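Local coordinates for protein putative polysaccharide deacetylase (Bdellovibrio bacteriovorus HD100, PDB 5JP6) that probably removes acetyl groups from peptidoglycan as a zinc-binding deacetylase of carbohydrate esterase family 4, in a bacterium that preys on other bacteria, at residues 127-132 and 345-350; 200-205 and 222-227; 205-210 and 263-268. The protein carries 1 engineered substitution. All blocks are in the same frame, centred on the assembly; numbering follows the deposited sequence.

Interaction 1 (127-132 and 345-350); sequences SMSVPG and MPQFLR
The backbone N-H of V130 donates to OE1 of Q347 at 2.8 Å, and NE2 of the same side-chain amide donates to OG of S129 at 3.1 Å. The two bonds differ in geometry: the serine oxygen lies almost in the amide plane, on a nearly straight N-H line of 166°, whereas the N of V130 stands above the carbonyl plane. Held through both its oxygen and its nitrogen, the flat group has little freedom to flip about its last torsion. The chain reaches the loop because CG is anti to the backbone N and the next torsion then bends, chi2 84°, turning the amide across the isopropyl group of V130. CB of M128 comes alongside OE1 of Q347 at 3.4 Å.

V130 supplies the apolar half. Its CG1 meets CB of P346 at 3.7 Å, and its CG2 lies near NE2 of Q347 and, more loosely, CG of R350. A water completes the join, donating to O of V130 at 2.7 Å and accepting from the backbone N of Q347, which has no bond to the preceding turn at this kink in the helix; the water takes the place of that acceptor.

The contact ties the loop that follows helix 110-126 to helix 339-354 of the NodB-homology region. The guanidinium of R350 turns to N354, N142 bonds O of P346, and the buried side of the helix packs through F348 and L349 on strand 170-176, with helices 183-193 and 313-327 flanking it.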
loop_
_atom_site.group_PDB
_atom_site.type_symbol
_atom_site.label_atom_id
_atom_site.label_comp_id
_atom_site.label_asym_id
_atom_site.label_seq_id
_atom_site.Cartn_x
_atom_site.Cartn_y
_atom_site.Cartn_z
ATOM N N SER A 127 15.885 -12.918 -12.521
ATOM C CA SER A 127 17.066 -12.910 -11.685
ATOM C C SER A 127 16.782 -13.171 -10.211
ATOM O O SER A 127 17.694 -13.086 -9.386
ATOM C CB SER A 127 17.830 -11.592 -11.862
ATOM O OG SER A 127 17.040 -10.493 -11.470
ATOM N N MET A 128 15.533 -13.496 -9.884
ATOM C CA MET A 128 15.189 -13.793 -8.502
ATOM C C MET A 128 15.215 -15.256 -8.210
ATOM O O MET A 128 14.649 -16.042 -8.950
ATOM C CB MET A 128 13.814 -13.285 -8.194
ATOM C CG MET A 128 13.794 -11.787 -8.230
ATOM S SD MET A 128 12.107 -11.253 -8.323
ATOM C CE MET A 128 11.930 -10.731 -6.642
ATOM N N SER A 129 15.842 -15.620 -7.077
ATOM C CA SER A 129 15.859 -17.036 -6.680
ATOM C C SER A 129 14.517 -17.490 -6.175
ATOM O O SER A 129 14.192 -18.681 -6.263
ATOM C CB SER A 129 16.981 -17.350 -5.693
ATOM O OG SER A 129 16.680 -16.829 -4.433
ATOM N N VAL A 130 13.721 -16.540 -5.674
ATOM C CA VAL A 130 12.357 -16.813 -5.182
ATOM C C VAL A 130 11.368 -15.894 -5.873
ATOM O O VAL A 130 11.025 -14.849 -5.351
ATOM C CB VAL A 130 12.231 -16.699 -3.646
ATOM C CG1 VAL A 130 10.866 -17.180 -3.223
ATOM C CG2 VAL A 130 13.312 -17.522 -2.953
ATOM N N PRO A 131 11.012 -16.233 -7.098
ATOM C CA PRO A 131 10.174 -15.306 -7.843
ATOM C C PRO A 131 8.774 -15.200 -7.251
ATOM O O PRO A 131 8.323 -16.104 -6.564
ATOM C CB PRO A 131 10.156 -15.902 -9.260
ATOM C CG PRO A 131 10.424 -17.354 -9.053
ATOM C CD PRO A 131 11.386 -17.408 -7.895
ATOM N N GLY A 132 8.137 -14.063 -7.493
ATOM C CA GLY A 132 6.764 -13.841 -7.174
ATOM C C GLY A 132 5.979 -13.469 -8.412
ATOM O O GLY A 132 6.500 -13.550 -9.501
ATOM N N MET A 345 7.646 -10.013 -2.657
ATOM C CA MET A 345 7.310 -10.412 -1.294
ATOM C C MET A 345 7.852 -11.807 -0.919
ATOM O O MET A 345 8.449 -11.970 0.165
ATOM C CB MET A 345 5.819 -10.263 -1.021
ATOM C CG MET A 345 5.435 -10.406 0.458
ATOM S SD MET A 345 6.305 -9.261 1.576
ATOM C CE MET A 345 5.957 -7.668 0.842
ATOM N N PRO A 346 7.681 -12.823 -1.805
ATOM C CA PRO A 346 8.279 -14.118 -1.413
ATOM C C PRO A 346 9.790 -14.047 -1.172
ATOM O O PRO A 346 10.299 -14.608 -0.206
ATOM C CB PRO A 346 7.941 -15.019 -2.603
ATOM C CG PRO A 346 6.682 -14.423 -3.159
ATOM C CD PRO A 346 6.841 -12.929 -3.028
ATOM N N GLN A 347 10.475 -13.287 -2.009
ATOM C CA GLN A 347 11.905 -13.158 -1.916
ATOM C C GLN A 347 12.292 -12.408 -0.599
ATOM O O GLN A 347 13.252 -12.771 0.122
ATOM C CB GLN A 347 12.441 -12.436 -3.135
ATOM C CG GLN A 347 13.963 -12.402 -3.163
ATOM C CD GLN A 347 14.574 -13.669 -3.766
ATOM O OE1 GLN A 347 14.331 -13.956 -4.908
ATOM N NE2 GLN A 347 15.294 -14.445 -2.985
ATOM N N PHE A 348 11.532 -11.371 -0.277
ATOM C CA PHE A 348 11.741 -10.590 0.933
ATOM C C PHE A 348 11.595 -11.461 2.169
ATOM O O PHE A 348 12.410 -11.412 3.080
ATOM C CB PHE A 348 10.765 -9.410 0.982
ATOM C CG PHE A 348 10.808 -8.644 2.266
ATOM C CD1 PHE A 348 11.884 -7.851 2.574
ATOM C CD2 PHE A 348 9.780 -8.740 3.206
ATOM C CE1 PHE A 348 11.927 -7.123 3.756
ATOM C CE2 PHE A 348 9.847 -8.047 4.395
ATOM C CZ PHE A 348 10.909 -7.237 4.662
ATOM N N LEU A 349 10.516 -12.235 2.200
ATOM C CA LEU A 349 10.267 -13.113 3.315
ATOM C C LEU A 349 11.381 -14.157 3.494
ATOM O O LEU A 349 11.790 -14.436 4.613
ATOM C CB LEU A 349 8.886 -13.741 3.177
ATOM C CG LEU A 349 7.693 -12.761 3.231
ATOM C CD1 LEU A 349 6.405 -13.431 2.764
ATOM C CD2 LEU A 349 7.562 -12.152 4.605
ATOM N N ARG A 350 11.837 -14.730 2.389
ATOM C CA ARG A 350 12.937 -15.675 2.450
ATOM C C ARG A 350 14.195 -15.009 2.999
ATOM O O ARG A 350 14.883 -15.592 3.841
ATOM C CB ARG A 350 13.171 -16.323 1.078
ATOM C CG ARG A 350 14.379 -17.274 0.997
ATOM C CD ARG A 350 14.380 -18.458 1.963
ATOM N NE ARG A 350 15.713 -19.062 2.120
ATOM C CZ ARG A 350 16.237 -20.023 1.367
ATOM N NH1 ARG A 350 15.568 -20.571 0.362
ATOM N NH2 ARG A 350 17.460 -20.456 1.639
HETATM O O HOH W 1 9.578 -12.650 -4.698
#

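Interaction 2 (200-205 and 222-227); sequences FFATGK and HVIGSH. With ZN (zinc ion), chain B.
Strands 200-202 and 223-227 run parallel, their short axes 3.7 Å apart at closest and crossing at -44°, and are laced by four backbone bonds: N of F200 to O of V223, N of G225 to O of F200, N of A202 to O of G225, and N of H227 to O of A202. The last holds the zinc ligand's backbone at 2.9 Å between N of H227 and O of A202. OG1 of T203 donates to O of H227 at 2.9 Å; a water links that same oxygen to N of G204.

F200 presents its CE1 edge to one face of the H222 ring, an edge-to-face pair with CE1 3.7 Å from CG of H222 and planes at 60°. F201 turns to the other side of the sheet, its CD2 edge 3.5 Å from O of S226. The imidazole of H227 swings away from the strand pair, and its NE2 binds the zinc ion at 2.1 Å beside D177 and Y280. With NE2 on the metal and ND1 bonded to O of R277, the ring is held from two of its atoms, which limits its rotation.

Strand 170-176 flanks 200-202, and strand 275-277 flanks 223-227. F200 and H222 pack on helix 183-193, I224 on helix 211-219, and F201 lies against R277 in a cation-pi contact, within the parallel sheet of the NodB-type deacetylase fold.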
loop_
_atom_site.group_PDB
_atom_site.type_symbol
_atom_site.label_atom_id
_atom_site.label_comp_id
_atom_site.label_asym_id
_atom_site.label_seq_id
_atom_site.Cartn_x
_atom_site.Cartn_y
_atom_site.Cartn_z
ATOM N N PHE A 200 -2.630 -4.500 8.096
ATOM C CA PHE A 200 -3.070 -3.749 6.934
ATOM C C PHE A 200 -3.808 -2.500 7.364
ATOM O O PHE A 200 -4.776 -2.571 8.118
ATOM C CB PHE A 200 -3.966 -4.610 6.033
ATOM C CG PHE A 200 -3.253 -5.756 5.376
ATOM C CD1 PHE A 200 -2.913 -6.882 6.085
ATOM C CD2 PHE A 200 -2.876 -5.677 4.029
ATOM C CE1 PHE A 200 -2.210 -7.931 5.483
ATOM C CE2 PHE A 200 -2.190 -6.713 3.429
ATOM C CZ PHE A 200 -1.848 -7.839 4.156
ATOM N N PHE A 201 -3.314 -1.359 6.898
ATOM C CA PHE A 201 -3.941 -0.072 7.149
ATOM C C PHE A 201 -4.645 0.332 5.852
ATOM O O PHE A 201 -4.091 0.967 4.968
ATOM C CB PHE A 201 -2.923 0.964 7.629
ATOM C CG PHE A 201 -2.300 0.611 8.947
ATOM C CD1 PHE A 201 -1.164 -0.178 8.990
ATOM C CD2 PHE A 201 -2.842 1.049 10.141
ATOM C CE1 PHE A 201 -0.592 -0.539 10.196
ATOM C CE2 PHE A 201 -2.264 0.700 11.355
ATOM C CZ PHE A 201 -1.145 -0.100 11.384
ATOM N N ALA A 202 -5.893 -0.103 5.763
ATOM C CA ALA A 202 -6.670 0.011 4.547
ATOM C C ALA A 202 -7.214 1.411 4.385
ATOM O O ALA A 202 -7.452 2.092 5.374
ATOM C CB ALA A 202 -7.817 -0.994 4.595
ATOM N N THR A 203 -7.440 1.840 3.144
ATOM C CA THR A 203 -8.076 3.111 2.960
ATOM C C THR A 203 -9.508 2.908 2.459
ATOM O O THR A 203 -9.816 1.903 1.778
ATOM C CB THR A 203 -7.219 3.947 2.005
ATOM O OG1 THR A 203 -7.378 5.334 2.296
ATOM C CG2 THR A 203 -7.521 3.503 0.538
ATOM N N GLY A 204 -10.382 3.846 2.828
ATOM C CA GLY A 204 -11.791 3.750 2.486
ATOM C C GLY A 204 -12.069 3.508 1.016
ATOM O O GLY A 204 -12.894 2.652 0.678
ATOM N N LYS A 205 -11.380 4.247 0.145
ATOM C CA LYS A 205 -11.607 4.121 -1.268
ATOM C C LYS A 205 -11.303 2.682 -1.754
ATOM O O LYS A 205 -12.065 2.109 -2.517
ATOM C CB LYS A 205 -10.773 5.161 -2.052
ATOM C CG LYS A 205 -10.976 5.126 -3.553
ATOM C CD LYS A 205 -10.147 6.220 -4.263
ATOM C CE LYS A 205 -10.446 6.246 -5.755
ATOM N NZ LYS A 205 -10.107 4.974 -6.426
ATOM N N HIS A 222 -4.970 -11.626 9.541
ATOM C CA HIS A 222 -4.198 -10.406 9.665
ATOM C C HIS A 222 -4.963 -9.346 10.462
ATOM O O HIS A 222 -6.184 -9.406 10.614
ATOM C CB HIS A 222 -3.841 -9.891 8.279
ATOM C CG HIS A 222 -3.104 -10.888 7.454
ATOM N ND1 HIS A 222 -1.842 -11.331 7.762
ATOM C CD2 HIS A 222 -3.488 -11.561 6.348
ATOM C CE1 HIS A 222 -1.467 -12.226 6.859
ATOM N NE2 HIS A 222 -2.447 -12.368 5.986
ATOM N N VAL A 223 -4.212 -8.386 10.963
ATOM C CA VAL A 223 -4.776 -7.188 11.596
ATOM C C VAL A 223 -5.175 -6.217 10.493
ATOM O O VAL A 223 -4.441 -6.028 9.522
ATOM C CB VAL A 223 -3.813 -6.584 12.637
ATOM C CG1 VAL A 223 -4.173 -5.149 12.935
ATOM C CG2 VAL A 223 -3.810 -7.443 13.879
ATOM N N ILE A 224 -6.355 -5.616 10.634
ATOM C CA ILE A 224 -6.860 -4.647 9.677
ATOM C C ILE A 224 -7.381 -3.407 10.395
ATOM O O ILE A 224 -8.376 -3.475 11.094
ATOM C CB ILE A 224 -7.949 -5.222 8.776
ATOM C CG1 ILE A 224 -7.517 -6.544 8.157
ATOM C CG2 ILE A 224 -8.341 -4.201 7.698
ATOM C CD1 ILE A 224 -8.644 -7.222 7.388
ATOM N N GLY A 225 -6.660 -2.296 10.190
ATOM C CA GLY A 225 -7.091 -0.974 10.597
ATOM C C GLY A 225 -7.237 -0.087 9.387
ATOM O O GLY A 225 -7.573 -0.550 8.299
ATOM N N SER A 226 -6.966 1.202 9.558
ATOM C CA SER A 226 -7.170 2.148 8.464
ATOM C C SER A 226 -6.060 3.190 8.339
ATOM O O SER A 226 -5.311 3.393 9.263
ATOM C CB SER A 226 -8.566 2.775 8.570
ATOM O OG SER A 226 -8.648 3.720 9.608
ATOM N N HIS A 227 -5.975 3.780 7.137
ATOM C CA HIS A 227 -5.017 4.815 6.779
ATOM C C HIS A 227 -5.839 5.874 6.064
ATOM O O HIS A 227 -6.473 5.583 5.065
ATOM C CB HIS A 227 -3.898 4.310 5.875
ATOM C CG HIS A 227 -2.907 5.330 5.452
ATOM N ND1 HIS A 227 -2.284 6.174 6.327
ATOM C CD2 HIS A 227 -2.356 5.595 4.224
ATOM C CE1 HIS A 227 -1.451 6.969 5.661
ATOM N NE2 HIS A 227 -1.483 6.647 4.399
HETATM ZN ZN ZN B . -0.696 5.921 2.640
HETATM O O HOH W 2 -9.302 5.976 4.501
#

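Interaction 3 (205-210 and 263-268); sequences KSVRTN and QAVFDV
V207 of helix 204-209 packs on A264, V265 and V268 of helix 251-269, joining two neighbouring helices that lie on the parallel sheet of this NodB-type fold. Their short segments run in nearly the same direction, with axes 9.1 Å apart at closest and 23° between them.

Polar groups act within each helix or beyond the pair. In one, OG1 of T209 donates to O of K205, which also accepts a bond from the backbone N of T209 on the opposite face of its plane. In the other, NE2 of Q263 donates to OD1 of D267 at 2.9 Å.

The apolar contacts centre on V207, whose two methyl branches divide the work. Both V207 and V265 also touch A202 of strand 199-202, while V207 and V268 share L214 of helix 211-219. CG2 of V207 meets CG2 of V265 at 4.1 Å, with the side chains at about a right angle. CG1, anti to the backbone N (chi1 171°), points between A264 and V268: it lies 3.9 Å from CB of A264 and 3.7 Å from CG2 of V268, the two valine side chains lying alongside and pointing opposite ways. The same CG1 of V207 also comes within 3.4 Å of the backbone O of A264.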
loop_
_atom_site.group_PDB
_atom_site.type_symbol
_atom_site.label_atom_id
_atom_site.label_comp_id
_atom_site.label_asym_id
_atom_site.label_seq_id
_atom_site.Cartn_x
_atom_site.Cartn_y
_atom_site.Cartn_z
ATOM N N LYS A 205 -11.380 4.247 0.145
ATOM C CA LYS A 205 -11.607 4.121 -1.268
ATOM C C LYS A 205 -11.303 2.682 -1.754
ATOM O O LYS A 205 -12.065 2.109 -2.517
ATOM C CB LYS A 205 -10.773 5.161 -2.052
ATOM C CG LYS A 205 -10.976 5.126 -3.553
ATOM C CD LYS A 205 -10.147 6.220 -4.263
ATOM C CE LYS A 205 -10.446 6.246 -5.755
ATOM N NZ LYS A 205 -10.107 4.974 -6.426
ATOM N N SER A 206 -10.177 2.131 -1.316
ATOM C CA SER A 206 -9.805 0.765 -1.693
ATOM C C SER A 206 -10.780 -0.277 -1.165
ATOM O O SER A 206 -11.120 -1.242 -1.850
ATOM C CB SER A 206 -8.379 0.445 -1.268
ATOM O OG SER A 206 -7.440 1.208 -1.972
ATOM N N VAL A 207 -11.228 -0.061 0.061
ATOM C CA VAL A 207 -12.171 -0.977 0.689
ATOM C C VAL A 207 -13.520 -0.990 -0.045
ATOM O O VAL A 207 -14.091 -2.038 -0.291
ATOM C CB VAL A 207 -12.376 -0.610 2.176
ATOM C CG1 VAL A 207 -13.544 -1.420 2.793
ATOM C CG2 VAL A 207 -11.105 -0.879 2.944
ATOM N N ARG A 208 -14.002 0.179 -0.408
ATOM C CA ARG A 208 -15.251 0.268 -1.149
ATOM C C ARG A 208 -15.130 -0.360 -2.558
ATOM O O ARG A 208 -16.089 -0.930 -3.072
ATOM C CB ARG A 208 -15.700 1.734 -1.194
ATOM C CG ARG A 208 -16.212 2.245 0.138
ATOM C CD ARG A 208 -16.796 3.636 -0.017
ATOM N NE ARG A 208 -15.760 4.621 -0.234
ATOM C CZ ARG A 208 -15.075 5.196 0.741
ATOM N NH1 ARG A 208 -15.321 4.903 2.018
ATOM N NH2 ARG A 208 -14.148 6.066 0.439
ATOM N N THR A 209 -13.968 -0.255 -3.171
ATOM C CA THR A 209 -13.745 -0.847 -4.478
ATOM C C THR A 209 -13.614 -2.372 -4.410
ATOM O O THR A 209 -14.140 -3.072 -5.255
ATOM C CB THR A 209 -12.502 -0.215 -5.134
ATOM O OG1 THR A 209 -12.677 1.194 -5.238
ATOM C CG2 THR A 209 -12.246 -0.836 -6.503
ATOM N N ASN A 210 -12.952 -2.878 -3.354
ATOM C CA ASN A 210 -12.510 -4.266 -3.266
ATOM C C ASN A 210 -12.910 -4.936 -1.950
ATOM O O ASN A 210 -12.054 -5.478 -1.228
ATOM C CB ASN A 210 -10.987 -4.347 -3.457
ATOM C CG ASN A 210 -10.533 -3.712 -4.727
ATOM O OD1 ASN A 210 -10.966 -4.144 -5.819
ATOM N ND2 ASN A 210 -9.708 -2.684 -4.628
ATOM N N GLN A 263 -14.776 3.180 9.380
ATOM C CA GLN A 263 -16.140 2.803 9.082
ATOM C C GLN A 263 -16.222 1.877 7.851
ATOM O O GLN A 263 -17.016 0.942 7.836
ATOM C CB GLN A 263 -16.994 4.047 8.877
ATOM C CG GLN A 263 -18.458 3.742 8.762
ATOM C CD GLN A 263 -19.114 3.411 10.105
ATOM O OE1 GLN A 263 -18.966 4.133 11.079
ATOM N NE2 GLN A 263 -19.866 2.317 10.142
ATOM N N ALA A 264 -15.423 2.171 6.820
ATOM C CA ALA A 264 -15.473 1.360 5.592
ATOM C C ALA A 264 -15.093 -0.087 5.917
ATOM O O ALA A 264 -15.721 -1.030 5.439
ATOM C CB ALA A 264 -14.581 1.922 4.518
ATOM N N VAL A 265 -14.022 -0.257 6.706
ATOM C CA VAL A 265 -13.601 -1.605 7.083
ATOM C C VAL A 265 -14.707 -2.309 7.883
ATOM O O VAL A 265 -15.062 -3.464 7.613
ATOM C CB VAL A 265 -12.287 -1.585 7.873
ATOM C CG1 VAL A 265 -11.964 -2.962 8.428
ATOM C CG2 VAL A 265 -11.129 -1.061 7.009
ATOM N N PHE A 266 -15.214 -1.611 8.874
ATOM C CA PHE A 266 -16.281 -2.128 9.735
ATOM C C PHE A 266 -17.518 -2.534 8.939
ATOM O O PHE A 266 -18.114 -3.582 9.184
ATOM C CB PHE A 266 -16.645 -1.111 10.783
ATOM C CG PHE A 266 -17.773 -1.531 11.683
ATOM C CD1 PHE A 266 -17.558 -2.429 12.695
ATOM C CD2 PHE A 266 -19.062 -1.080 11.461
ATOM C CE1 PHE A 266 -18.594 -2.828 13.523
ATOM C CE2 PHE A 266 -20.090 -1.476 12.271
ATOM C CZ PHE A 266 -19.857 -2.373 13.282
ATOM N N ASP A 267 -17.886 -1.701 7.965
ATOM C CA ASP A 267 -19.058 -1.991 7.144
ATOM C C ASP A 267 -18.918 -3.301 6.359
ATOM O O ASP A 267 -19.938 -3.965 6.092
ATOM C CB ASP A 267 -19.341 -0.844 6.199
ATOM C CG ASP A 267 -19.890 0.389 6.885
ATOM O OD1 ASP A 267 -20.284 0.333 8.081
ATOM O OD2 ASP A 267 -19.897 1.458 6.207
ATOM N N VAL A 268 -17.683 -3.667 5.995
ATOM C CA VAL A 268 -17.453 -4.938 5.280
ATOM C C VAL A 268 -17.368 -6.127 6.240
ATOM O O VAL A 268 -18.010 -7.170 6.022
ATOM C CB VAL A 268 -16.201 -4.870 4.397
ATOM C CG1 VAL A 268 -15.883 -6.218 3.740
ATOM C CG2 VAL A 268 -16.364 -3.789 3.311
#

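In the fold
Interactions 2 and 3 form a continuous unit, with centres 9 Å apart and K205 common to both. Helix 204-209 takes part in both, and strand 223-227 is followed in the chain by helix 251-269. The two contacts touch directly: CB of A202 meets CG2 of V207 at 3.7 Å, and CG1 of V265 packs on CG2 of I224 at 3.9 Å. Interaction 2 carries the zinc ligand H227; the side chain of V207 in interaction 3 is about 12 Å from the zinc ion. Interaction 1 lies across the chain's centre from interaction 3, their centres 30 Å apart, and away from the annotated metal site.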